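Local structure of chemotaxis protein CheX (Desulfovibrio desulfuricans subsp. desulfuricans str. G20, 3HM4) at residues A[44-49]-A[121-126]; A[60-65]-A[147-152]; A[10-15]-A[105-110]. The protein probably acts in bacterial chemotaxis as a CheX-type phosphatase that removes the phosphoryl group from the response regulator CheY. All coordinates share one frame; numbering follows the deposited sequence.

Interaction 1. Residues A[44-49]-A[121-126]; sequences GDVSAV and VIMGDG
With CG turned anti to its carbonyl carbon and beside the backbone N (chi1 -50°), Asp45 sends OD1 across to the turn 124-126, where Gly126 N donates to it at 3.0 Å, nearly along the C-O axis. The same OD1 lies 4.3 Å from Asp125 OD1; Lys66 forms a salt bridge with Asp125 OD1 and gives its backbone N to Asp45 OD2, which probably eases the closeness of the two carboxylates. A water links the two segments, donating to Asp45 O and Asp125 OD1. Gly124 N, at the start of the turn, donates to Asp45 O at 3.2 Å, and Ser47 and Ile122 exchange two bonds, the one from Ile122 N to Ser47 O being short (2.7 Å) and almost straight (174°). On the face covered by helix 84-109, Val46 CG1 meets Val121 CG1 at 4.1 Å and Ala48 CB rests against Val121 CG2. On the other face, Ile122 CD1 approaches Val49 CG1 at 4.1 Å. Val121, Ile122 and Met123 pair with a strand of the second subunit, extending the sheet across the interface. Opposite strand 58-64, Asp45 and Val46 form a classic beta bulge against Phe64, where the chain turns a corner.

Interaction 2. Residues A[60-65]-A[147-152]; sequences ISVTFT and GEFTVE
Backbone hydrogen bonds join Ser61 to Glu152 and Thr63 to Thr150, each an antiparallel hydrogen-bonded pair. Thr63 N meets Thr150 O at 2.9 Å, nearly in line with the carbonyl. At the end of the ladder, Glu148 O accepts twice from Thr65: from N, and from OG1 at 2.9 Å, which uses an in-plane lone pair of the carbonyl oxygen. Thr65 is the N-cap of the following helix, its OG1 taking a weak hydrogen bond from Cys68 N.

Apolar contacts occupy the face of Val62, Phe64, Phe149 and Val151. Backbone pairing sets Phe149 CB 3.5 Å from Phe64 CD1, and chi1 of 68° swings the Phe149 ring to Val62. The two side chains run alongside each other, and their rings meet obliquely, planes at 37°.

Polar groups fill the other face. A water bridges Ser61 OG and Thr63 OG1, at 2.6 and 2.7 Å, and donates weakly to Glu152 OE1. His131 and Ser47 hydrogen-bond Ser61 OG and Thr63 OG1, while Lys37 forms a salt bridge with Glu152 OE2.

Strand 47-53 flanks 60-64, and strand 138-143 flanks 149-152, where Phe142 stacks on Phe149. Thr17 and Leu21 of helix 10-25 pack on the Phe149 side chain.

Interaction 3. Residues A[10-15]-A[105-110]; sequences AKPFVT and AALSEM
Pro12 touches Ala106, Leu107 and Met110, joining helix 10-15 to helix 105-109. Its CB comes closest to the partner helix, 3.6 Å from Ala106 CB; the small Ala106 side chain is consistent with the close backbone approach, the CA atoms of Pro12 and Ala106 being 5.6 Å apart. One atom farther out, CG touches two side chains: Leu107 CD2 at 3.8 Å and the selenium of selenomethionine Met110, SE, at 4.1 Å. Both of these side chains cross the proline at about a right angle.

Leu107 holds its CG anti to the carbonyl carbon (chi1 -73°) and divides its two methyl groups between neighbours one residue apart. While CD2 takes the proline, CD1 lies 3.8 Å from Phe13 CZ, the tip of the aromatic ring, approaching it obliquely. Met110, just past the helical residues, runs extended through chi2 (170°), which carries the selenium out to Pro12 CG. No hydrogen bond joins the segments; hydrocarbon and selenium contacts alone make up the interface, which buries 191 Å².

The short axes run 9.3 Å apart at 148°, so the helices pass roughly antiparallel. On the sheet side, the Phe13 ring stacks on Phe153 of strand 149-155, and Leu107 also packs on Met112 and Phe114 in the loop leading to strand 115-123. Ala10 and Val14 touch Pro34 and Pro31, so helix 10-25 contacts both strand 30-36, outermost within this chain, and helix 84-109.

Overall arrangement
Interactions 1 and 2 belong to the same antiparallel sheet and meet directly, since strands 47-53 and 58-64 are neighbours: Val46 O lies 2.7 Å from Phe64 N. Both rest on backbone pairing, but interaction 2 is buried near the chain's centre, whereas interaction 1 ends in a partly exposed acidic turn beside the subunit interface. Interaction 3, also largely buried but farther from the centre than interaction 2 and with Met110 exposed, joins two helices through apolar contacts alone. It touches interaction 2 where Ile60 CG1 packs 3.7 Å from Phe13 CE1, while the centres of interactions 1 and 3 are about 25 Å apart. Helix 84-109 nevertheless reaches both, covering Val46 and Ala48.

Interaction 1. Residues A[44-49]-A[121-126]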
ATOM      1  N   GLY A  44      -7.302  -2.673 -11.361  1.00 10.50           N
ATOM      2  CA  GLY A  44      -8.262  -1.601 -11.375  1.00 11.26           C
ATOM      3  C   GLY A  44      -7.667  -0.251 -11.573  1.00 10.56           C
ATOM      4  O   GLY A  44      -6.547  -0.139 -12.006  1.00 10.99           O
ATOM      5  N   ASP A  45      -8.470   0.764 -11.250  1.00 10.96           N
ATOM      6  CA  ASP A  45      -8.216   2.125 -11.726  1.00 10.30           C
ATOM      7  C   ASP A  45      -7.826   3.120 -10.637  1.00  9.77           C
ATOM      8  O   ASP A  45      -6.991   4.002 -10.874  1.00 11.69           O
ATOM      9  CB  ASP A  45      -9.417   2.541 -12.578  1.00 10.93           C
ATOM     10  CG  ASP A  45      -9.759   1.482 -13.629  1.00 10.77           C
ATOM     11  OD1 ASP A  45      -8.798   0.912 -14.193  1.00 12.89           O
ATOM     12  OD2 ASP A  45     -10.947   1.115 -13.790  1.00 12.54           O
ATOM     13  N   VAL A  46      -8.403   2.943  -9.445  1.00  9.77           N
ATOM     14  CA  VAL A  46      -7.998   3.650  -8.241  1.00  9.93           C
ATOM     15  C   VAL A  46      -7.989   2.588  -7.149  1.00  9.80           C
ATOM     16  O   VAL A  46      -8.993   1.875  -6.994  1.00 10.26           O
ATOM     17  CB  VAL A  46      -8.904   4.806  -7.851  1.00 11.04           C
ATOM     18  CG1 VAL A  46      -8.441   5.443  -6.482  1.00 12.78           C
ATOM     19  CG2 VAL A  46      -8.935   5.856  -8.979  1.00 12.69           C
ATOM     20  N   SER A  47      -6.875   2.461  -6.423  1.00  9.16           N
ATOM     21  CA  SER A  47      -6.827   1.586  -5.275  1.00  9.25           C
ATOM     22  C   SER A  47      -6.340   2.367  -4.072  1.00  8.48           C
ATOM     23  O   SER A  47      -5.704   3.414  -4.200  1.00 10.14           O
ATOM     24  CB  SER A  47      -5.902   0.395  -5.489  1.00  9.35           C
ATOM     25  OG  SER A  47      -6.319  -0.434  -6.569  1.00 10.52           O
ATOM     26  N   ALA A  48      -6.600   1.797  -2.906  1.00  9.73           N
ATOM     27  CA  ALA A  48      -6.019   2.298  -1.664  1.00 10.27           C
ATOM     28  C   ALA A  48      -5.642   1.107  -0.821  1.00  8.99           C
ATOM     29  O   ALA A  48      -6.267   0.049  -0.926  1.00 10.04           O
ATOM     30  CB  ALA A  48      -6.930   3.237  -0.926  1.00 12.65           C
ATOM     31  N   VAL A  49      -4.644   1.288   0.030  1.00  9.14           N
ATOM     32  CA  VAL A  49      -4.156   0.209   0.858  1.00  8.74           C
ATOM     33  C   VAL A  49      -3.678   0.761   2.175  1.00  8.86           C
ATOM     34  O   VAL A  49      -3.098   1.852   2.209  1.00 10.78           O
ATOM     35  CB  VAL A  49      -3.068  -0.626   0.132  1.00 10.06           C
ATOM     36  CG1 VAL A  49      -1.848   0.202  -0.248  1.00 13.11           C
ATOM     37  CG2 VAL A  49      -2.677  -1.864   0.942  1.00 11.52           C
ATOM     38  N   VAL A 121      -2.813   5.820  -1.672  1.00  9.85           N
ATOM     39  CA  VAL A 121      -3.754   5.804  -2.782  1.00 10.42           C
ATOM     40  C   VAL A 121      -2.973   5.654  -4.073  1.00 11.13           C
ATOM     41  O   VAL A 121      -1.983   6.366  -4.314  1.00  9.88           O
ATOM     42  CB  VAL A 121      -4.666   7.053  -2.810  1.00 10.03           C
ATOM     43  CG1 VAL A 121      -5.538   7.000  -4.075  1.00 12.54           C
ATOM     44  CG2 VAL A 121      -5.503   7.147  -1.560  1.00 12.43           C
ATOM     45  N   ILE A 122      -3.402   4.690  -4.892  1.00  9.66           N
ATOM     46  CA  ILE A 122      -2.777   4.347  -6.143  1.00 10.58           C
ATOM     47  C   ILE A 122      -3.700   4.720  -7.297  1.00  9.84           C
ATOM     48  O   ILE A 122      -4.897   4.433  -7.270  1.00 10.63           O
ATOM     49  CB  ILE A 122      -2.448   2.841  -6.211  1.00 11.53           C
ATOM     50  CG1 ILE A 122      -1.426   2.464  -5.103  1.00 15.31           C
ATOM     51  CG2 ILE A 122      -1.871   2.427  -7.578  1.00 12.51           C
ATOM     52  CD1 ILE A 122      -1.987   2.058  -3.870  1.00 20.77           C
HETATM   53  N   MSE A 123      -3.148   5.379  -8.322  1.00  9.85           N
HETATM   54  CA  MSE A 123      -3.931   5.699  -9.493  1.00 11.49           C
HETATM   55  C   MSE A 123      -3.239   5.287 -10.779  1.00 11.95           C
HETATM   56  O   MSE A 123      -2.019   5.272 -10.869  1.00 13.24           O
HETATM   57  CB  MSE A 123      -4.221   7.188  -9.532  1.00 12.10           C
HETATM   58  CG  MSE A 123      -4.918   7.751  -8.288  1.00 13.23           C
HETATM   59 SE   MSE A 123      -5.216   9.628  -8.331  0.75 15.71          SE
HETATM   60  CE  MSE A 123      -4.762  10.057  -6.534  1.00 21.05           C
ATOM     61  N   GLY A 124      -4.053   4.984 -11.773  1.00 13.03           N
ATOM     62  CA  GLY A 124      -3.599   4.652 -13.133  1.00 12.74           C
ATOM     63  C   GLY A 124      -4.470   3.540 -13.644  1.00 12.89           C
ATOM     64  O   GLY A 124      -4.676   2.555 -12.971  1.00 13.72           O
ATOM     65  N   ASP A 125      -5.036   3.710 -14.845  1.00 13.70           N
ATOM     66  CA  ASP A 125      -5.985   2.726 -15.347  1.00 13.42           C
ATOM     67  C   ASP A 125      -5.320   1.357 -15.494  1.00 13.74           C
ATOM     68  O   ASP A 125      -4.204   1.240 -16.034  1.00 14.95           O
ATOM     69  CB  ASP A 125      -6.527   3.126 -16.725  1.00 14.99           C
ATOM     70  CG  ASP A 125      -7.494   4.281 -16.676  1.00 19.31           C
ATOM     71  OD1 ASP A 125      -7.781   4.842 -15.608  1.00 18.98           O
ATOM     72  OD2 ASP A 125      -7.994   4.625 -17.772  1.00 22.54           O
ATOM     73  N   GLY A 126      -5.962   0.335 -14.937  1.00 13.10           N
ATOM     74  CA  GLY A 126      -5.470  -1.020 -15.086  1.00 13.51           C
ATOM     75  C   GLY A 126      -4.184  -1.347 -14.353  1.00 12.05           C
ATOM     76  O   GLY A 126      -3.510  -2.323 -14.699  1.00 14.05           O
TER
HETATM   77  O   HOH W   1      -6.971   5.597 -13.069  1.00 22.64           O

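Interaction 2. Residues A[60-65]-A[147-152]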
ATOM      1  N   ILE A  60      -5.382  -4.030   4.568  1.00  9.04           N
ATOM      2  CA  ILE A  60      -6.706  -3.867   3.956  1.00  9.00           C
ATOM      3  C   ILE A  60      -6.506  -3.045   2.680  1.00 10.97           C
ATOM      4  O   ILE A  60      -5.836  -2.000   2.713  1.00 10.86           O
ATOM      5  CB  ILE A  60      -7.709  -3.122   4.865  1.00 10.83           C
ATOM      6  CG1 ILE A  60      -7.756  -3.730   6.267  1.00 12.95           C
ATOM      7  CG2 ILE A  60      -9.115  -3.044   4.212  1.00 14.66           C
ATOM      8  CD1 ILE A  60      -8.471  -2.848   7.292  1.00 14.84           C
ATOM      9  N   SER A  61      -7.038  -3.519   1.551  1.00  9.78           N
ATOM     10  CA  SER A  61      -7.032  -2.711   0.331  1.00 10.90           C
ATOM     11  C   SER A  61      -8.421  -2.622  -0.268  1.00  9.92           C
ATOM     12  O   SER A  61      -9.301  -3.432  -0.003  1.00 10.54           O
ATOM     13  CB  SER A  61      -6.042  -3.245  -0.714  1.00 10.62           C
ATOM     14  OG  SER A  61      -6.426  -4.518  -1.144  1.00 11.59           O
ATOM     15  N   VAL A  62      -8.584  -1.615  -1.108  1.00  9.30           N
ATOM     16  CA  VAL A  62      -9.799  -1.454  -1.884  0.50  9.79           C
ATOM     17  C   VAL A  62      -9.378  -1.083  -3.311  1.00  8.47           C
ATOM     18  O   VAL A  62      -8.542  -0.214  -3.490  1.00 10.29           O
ATOM     19  CB  VAL A  62     -10.749  -0.439  -1.216  0.50 11.04           C
ATOM     20  CG1 VAL A  62     -10.096   0.940  -1.079  0.50 11.17           C
ATOM     21  CG2 VAL A  62     -12.089  -0.409  -1.933  0.50 16.12           C
ATOM     22  N   THR A  63      -9.921  -1.782  -4.302  1.00  8.72           N
ATOM     23  CA  THR A  63      -9.640  -1.548  -5.707  1.00  8.86           C
ATOM     24  C   THR A  63     -10.960  -1.180  -6.364  1.00  8.89           C
ATOM     25  O   THR A  63     -11.911  -1.982  -6.364  1.00  9.20           O
ATOM     26  CB  THR A  63      -8.928  -2.711  -6.385  1.00  9.84           C
ATOM     27  OG1 THR A  63      -7.630  -2.848  -5.821  1.00 10.87           O
ATOM     28  CG2 THR A  63      -8.804  -2.500  -7.895  1.00 11.18           C
ATOM     29  N   PHE A  64     -11.007   0.033  -6.893  1.00  9.53           N
ATOM     30  CA  PHE A  64     -12.198   0.584  -7.527  1.00  9.75           C
ATOM     31  C   PHE A  64     -12.089   0.556  -9.049  1.00 10.28           C
ATOM     32  O   PHE A  64     -11.016   0.832  -9.612  1.00 11.39           O
ATOM     33  CB  PHE A  64     -12.367   2.071  -7.153  1.00 10.70           C
ATOM     34  CG  PHE A  64     -12.661   2.343  -5.700  1.00 10.87           C
ATOM     35  CD1 PHE A  64     -13.975   2.414  -5.253  1.00 12.72           C
ATOM     36  CD2 PHE A  64     -11.640   2.513  -4.794  1.00 12.14           C
ATOM     37  CE1 PHE A  64     -14.256   2.703  -3.928  1.00 15.36           C
ATOM     38  CE2 PHE A  64     -11.906   2.813  -3.492  1.00 13.73           C
ATOM     39  CZ  PHE A  64     -13.210   2.885  -3.039  1.00 14.15           C
ATOM     40  N   THR A  65     -13.215   0.291  -9.699  1.00 10.35           N
ATOM     41  CA  THR A  65     -13.373   0.624 -11.108  1.00 10.35           C
ATOM     42  C   THR A  65     -13.349   2.169 -11.238  1.00 11.43           C
ATOM     43  O   THR A  65     -13.737   2.909 -10.319  1.00 11.95           O
ATOM     44  CB  THR A  65     -14.674   0.059 -11.690  1.00 10.58           C
ATOM     45  OG1 THR A  65     -15.822   0.665 -11.051  1.00 11.59           O
ATOM     46  CG2 THR A  65     -14.748  -1.481 -11.602  1.00 11.48           C
ATOM     47  N   GLY A 147     -21.094   1.420 -10.347  1.00 15.16           N
ATOM     48  CA  GLY A 147     -19.971   0.530 -10.644  1.00 14.81           C
ATOM     49  C   GLY A 147     -19.453  -0.200  -9.428  1.00 13.40           C
ATOM     50  O   GLY A 147     -19.878   0.032  -8.290  1.00 16.15           O
ATOM     51  N   GLU A 148     -18.428  -0.990  -9.669  1.00 11.17           N
ATOM     52  CA  GLU A 148     -17.953  -1.936  -8.672  1.00 10.87           C
ATOM     53  C   GLU A 148     -16.640  -1.576  -8.020  1.00 10.34           C
ATOM     54  O   GLU A 148     -15.872  -0.750  -8.508  1.00 10.44           O
ATOM     55  CB  GLU A 148     -17.808  -3.311  -9.313  1.00 10.54           C
ATOM     56  CG  GLU A 148     -19.123  -3.819  -9.848  1.00 11.76           C
ATOM     57  CD  GLU A 148     -19.029  -5.129 -10.568  1.00 12.62           C
ATOM     58  OE1 GLU A 148     -17.936  -5.748 -10.641  1.00 11.45           O
ATOM     59  OE2 GLU A 148     -20.098  -5.598 -11.050  1.00 14.50           O
ATOM     60  N   PHE A 149     -16.412  -2.213  -6.873  1.00 10.14           N
ATOM     61  CA  PHE A 149     -15.106  -2.202  -6.220  1.00  9.78           C
ATOM     62  C   PHE A 149     -14.988  -3.517  -5.465  1.00  9.50           C
ATOM     63  O   PHE A 149     -15.981  -4.199  -5.237  1.00 10.38           O
ATOM     64  CB  PHE A 149     -14.913  -0.958  -5.305  1.00 10.34           C
ATOM     65  CG  PHE A 149     -15.783  -0.919  -4.067  1.00 11.15           C
ATOM     66  CD1 PHE A 149     -15.343  -1.519  -2.892  1.00 12.79           C
ATOM     67  CD2 PHE A 149     -17.054  -0.360  -4.084  1.00 11.38           C
ATOM     68  CE1 PHE A 149     -16.118  -1.485  -1.740  1.00 14.56           C
ATOM     69  CE2 PHE A 149     -17.820  -0.347  -2.962  1.00 12.36           C
ATOM     70  CZ  PHE A 149     -17.367  -0.937  -1.772  1.00 12.99           C
ATOM     71  N   THR A 150     -13.778  -3.802  -5.022  1.00  9.93           N
ATOM     72  CA  THR A 150     -13.508  -4.984  -4.221  1.00  9.86           C
ATOM     73  C   THR A 150     -12.628  -4.611  -3.037  1.00  9.87           C
ATOM     74  O   THR A 150     -11.666  -3.876  -3.219  1.00 11.59           O
ATOM     75  CB  THR A 150     -12.773  -6.080  -5.053  1.00 10.77           C
ATOM     76  OG1 THR A 150     -13.646  -6.544  -6.110  1.00 11.10           O
ATOM     77  CG2 THR A 150     -12.369  -7.299  -4.238  1.00 11.71           C
ATOM     78  N   VAL A 151     -12.950  -5.125  -1.849  1.00 10.43           N
ATOM     79  CA  VAL A 151     -12.138  -4.992  -0.640  0.50 10.90           C
ATOM     80  C   VAL A 151     -11.356  -6.275  -0.484  1.00 10.68           C
ATOM     81  O   VAL A 151     -11.902  -7.372  -0.698  1.00 11.38           O
ATOM     82  CB  VAL A 151     -12.978  -4.817   0.636  0.50 12.21           C
ATOM     83  CG1 VAL A 151     -12.130  -5.029   1.938  0.50 10.76           C
ATOM     84  CG2 VAL A 151     -13.631  -3.462   0.627  0.50 13.12           C
ATOM     85  N   GLU A 152     -10.068  -6.168  -0.134  1.00 10.90           N
ATOM     86  CA  GLU A 152      -9.243  -7.340   0.130  1.00 10.58           C
ATOM     87  C   GLU A 152      -8.554  -7.175   1.457  1.00 10.46           C
ATOM     88  O   GLU A 152      -8.254  -6.041   1.879  1.00 11.21           O
ATOM     89  CB  GLU A 152      -8.206  -7.539  -0.970  1.00 10.86           C
ATOM     90  CG  GLU A 152      -8.842  -7.667  -2.353  1.00 13.03           C
ATOM     91  CD  GLU A 152      -7.904  -7.869  -3.485  1.00 15.82           C
ATOM     92  OE1 GLU A 152      -6.737  -7.508  -3.338  1.00 18.18           O
ATOM     93  OE2 GLU A 152      -8.383  -8.290  -4.580  1.00 16.49           O
TER
HETATM   94  O   HOH W   2      -7.336  -4.449  -3.620  1.00 19.57           O

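Interaction 3. Residues A[10-15]-A[105-110]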
ATOM      1  N   ALA A  10     -14.219 -12.110   7.859  1.00 18.22           N
ATOM      2  CA  ALA A  10     -14.544 -11.111   6.831  1.00 17.31           C
ATOM      3  C   ALA A  10     -15.575 -10.078   7.318  1.00 16.95           C
ATOM      4  O   ALA A  10     -15.474  -8.915   6.928  1.00 14.80           O
ATOM      5  CB  ALA A  10     -15.074 -11.819   5.580  1.00 18.42           C
ATOM      6  N   LYS A  11     -16.495 -10.438   8.220  1.00 18.68           N
ATOM      7  CA  LYS A  11     -17.595  -9.518   8.597  1.00 20.02           C
ATOM      8  C   LYS A  11     -17.187  -8.111   9.066  1.00 19.54           C
ATOM      9  O   LYS A  11     -17.723  -7.136   8.564  1.00 20.46           O
ATOM     10  CB  LYS A  11     -18.559 -10.167   9.622  1.00 23.26           C
ATOM     11  CG  LYS A  11     -19.811  -9.310   9.934  1.00 27.75           C
ATOM     12  N   PRO A  12     -16.218  -7.998  10.003  1.00 18.77           N
ATOM     13  CA  PRO A  12     -15.866  -6.643  10.431  1.00 18.15           C
ATOM     14  C   PRO A  12     -15.336  -5.746   9.300  1.00 17.88           C
ATOM     15  O   PRO A  12     -15.611  -4.531   9.282  1.00 17.25           O
ATOM     16  CB  PRO A  12     -14.821  -6.870  11.546  1.00 20.98           C
ATOM     17  CG  PRO A  12     -14.419  -8.242  11.415  1.00 21.55           C
ATOM     18  CD  PRO A  12     -15.590  -9.001  10.878  1.00 20.51           C
ATOM     19  N   PHE A  13     -14.622  -6.358   8.338  1.00 16.46           N
ATOM     20  CA  PHE A  13     -14.118  -5.604   7.196  1.00 15.93           C
ATOM     21  C   PHE A  13     -15.247  -5.227   6.236  1.00 14.40           C
ATOM     22  O   PHE A  13     -15.304  -4.091   5.754  1.00 15.22           O
ATOM     23  CB  PHE A  13     -13.064  -6.424   6.435  1.00 15.56           C
ATOM     24  CG  PHE A  13     -11.868  -6.796   7.269  1.00 14.93           C
ATOM     25  CD1 PHE A  13     -10.812  -5.920   7.421  1.00 14.02           C
ATOM     26  CD2 PHE A  13     -11.817  -8.018   7.925  1.00 15.16           C
ATOM     27  CE1 PHE A  13      -9.718  -6.257   8.186  1.00 16.64           C
ATOM     28  CE2 PHE A  13     -10.723  -8.365   8.682  1.00 15.72           C
ATOM     29  CZ  PHE A  13      -9.676  -7.475   8.829  1.00 15.80           C
ATOM     30  N   VAL A  14     -16.160  -6.168   6.010  1.00 15.30           N
ATOM     31  CA  VAL A  14     -17.288  -5.958   5.098  1.00 16.32           C
ATOM     32  C   VAL A  14     -18.246  -4.890   5.679  1.00 16.34           C
ATOM     33  O   VAL A  14     -18.624  -3.944   4.975  1.00 16.66           O
ATOM     34  CB  VAL A  14     -18.046  -7.269   4.796  1.00 16.68           C
ATOM     35  CG1 VAL A  14     -19.292  -7.019   3.923  1.00 18.52           C
ATOM     36  CG2 VAL A  14     -17.107  -8.269   4.097  1.00 18.59           C
ATOM     37  N   THR A  15     -18.626  -5.039   6.942  1.00 16.46           N
ATOM     38  CA  THR A  15     -19.515  -4.065   7.581  1.00 16.61           C
ATOM     39  C   THR A  15     -18.908  -2.666   7.598  1.00 16.41           C
ATOM     40  O   THR A  15     -19.594  -1.698   7.297  1.00 16.34           O
ATOM     41  CB  THR A  15     -19.883  -4.509   9.001  1.00 18.75           C
ATOM     42  OG1 THR A  15     -20.604  -5.743   8.932  1.00 21.33           O
ATOM     43  CG2 THR A  15     -20.724  -3.459   9.740  1.00 20.86           C
ATOM     44  N   ALA A 105     -12.016  -1.166  15.126  1.00 15.27           N
ATOM     45  CA  ALA A 105     -12.895  -1.022  16.298  1.00 15.97           C
ATOM     46  C   ALA A 105     -13.732  -2.298  16.453  1.00 15.67           C
ATOM     47  O   ALA A 105     -13.863  -2.831  17.563  1.00 17.12           O
ATOM     48  CB  ALA A 105     -13.787   0.206  16.189  1.00 17.10           C
ATOM     49  N   ALA A 106     -14.275  -2.824  15.347  1.00 15.95           N
ATOM     50  CA  ALA A 106     -15.063  -4.090  15.365  1.00 16.49           C
ATOM     51  C   ALA A 106     -14.232  -5.297  15.816  1.00 15.60           C
ATOM     52  O   ALA A 106     -14.680  -6.129  16.597  1.00 18.10           O
ATOM     53  CB  ALA A 106     -15.730  -4.363  14.020  1.00 18.07           C
ATOM     54  N   LEU A 107     -13.006  -5.374  15.304  1.00 15.61           N
ATOM     55  CA  LEU A 107     -12.092  -6.427  15.713  1.00 15.51           C
ATOM     56  C   LEU A 107     -11.751  -6.314  17.212  1.00 14.89           C
ATOM     57  O   LEU A 107     -11.676  -7.349  17.892  1.00 16.30           O
ATOM     58  CB  LEU A 107     -10.839  -6.413  14.818  1.00 14.46           C
ATOM     59  CG  LEU A 107     -11.054  -6.929  13.397  1.00 16.53           C
ATOM     60  CD1 LEU A 107      -9.924  -6.408  12.497  1.00 16.84           C
ATOM     61  CD2 LEU A 107     -11.176  -8.453  13.339  1.00 20.66           C
ATOM     62  N   SER A 108     -11.579  -5.104  17.732  1.00 15.02           N
ATOM     63  CA  SER A 108     -11.299  -4.893  19.164  0.60 16.19           C
ATOM     64  C   SER A 108     -12.452  -5.416  20.007  1.00 17.50           C
ATOM     65  O   SER A 108     -12.237  -5.981  21.073  1.00 18.30           O
ATOM     66  CB  SER A 108     -11.040  -3.421  19.456  0.60 16.72           C
ATOM     67  OG  SER A 108     -10.727  -3.170  20.821  0.60 18.27           O
ATOM     68  N   GLU A 109     -13.677  -5.251  19.520  1.00 18.68           N
ATOM     69  CA  GLU A 109     -14.850  -5.793  20.250  1.00 19.58           C
ATOM     70  C   GLU A 109     -14.920  -7.328  20.258  1.00 20.66           C
ATOM     71  O   GLU A 109     -15.597  -7.904  21.118  1.00 23.43           O
ATOM     72  CB  GLU A 109     -16.141  -5.172  19.728  1.00 22.24           C
ATOM     73  CG  GLU A 109     -16.192  -3.702  20.069  1.00 27.93           C
ATOM     74  CD  GLU A 109     -17.469  -3.001  19.631  1.00 40.05           C
ATOM     75  OE1 GLU A 109     -18.378  -3.653  19.068  1.00 43.92           O
ATOM     76  OE2 GLU A 109     -17.539  -1.778  19.859  1.00 47.85           O
HETATM   77  N   MSE A 110     -14.185  -7.977  19.350  1.00 18.72           N
HETATM   78  CA  MSE A 110     -14.029  -9.420  19.262  1.00 19.94           C
HETATM   79  C   MSE A 110     -12.712  -9.865  19.983  1.00 17.47           C
HETATM   80  O   MSE A 110     -12.282 -11.015  19.830  1.00 20.56           O
HETATM   81  CB  MSE A 110     -14.030  -9.868  17.793  1.00 21.47           C
HETATM   82  CG  MSE A 110     -15.311  -9.493  17.020  1.00 26.43           C
HETATM   83 SE   MSE A 110     -15.101  -9.827  15.134  0.75 30.01          SE
HETATM   84  CE  MSE A 110     -14.918 -11.755  15.285  1.00 33.09           C
TER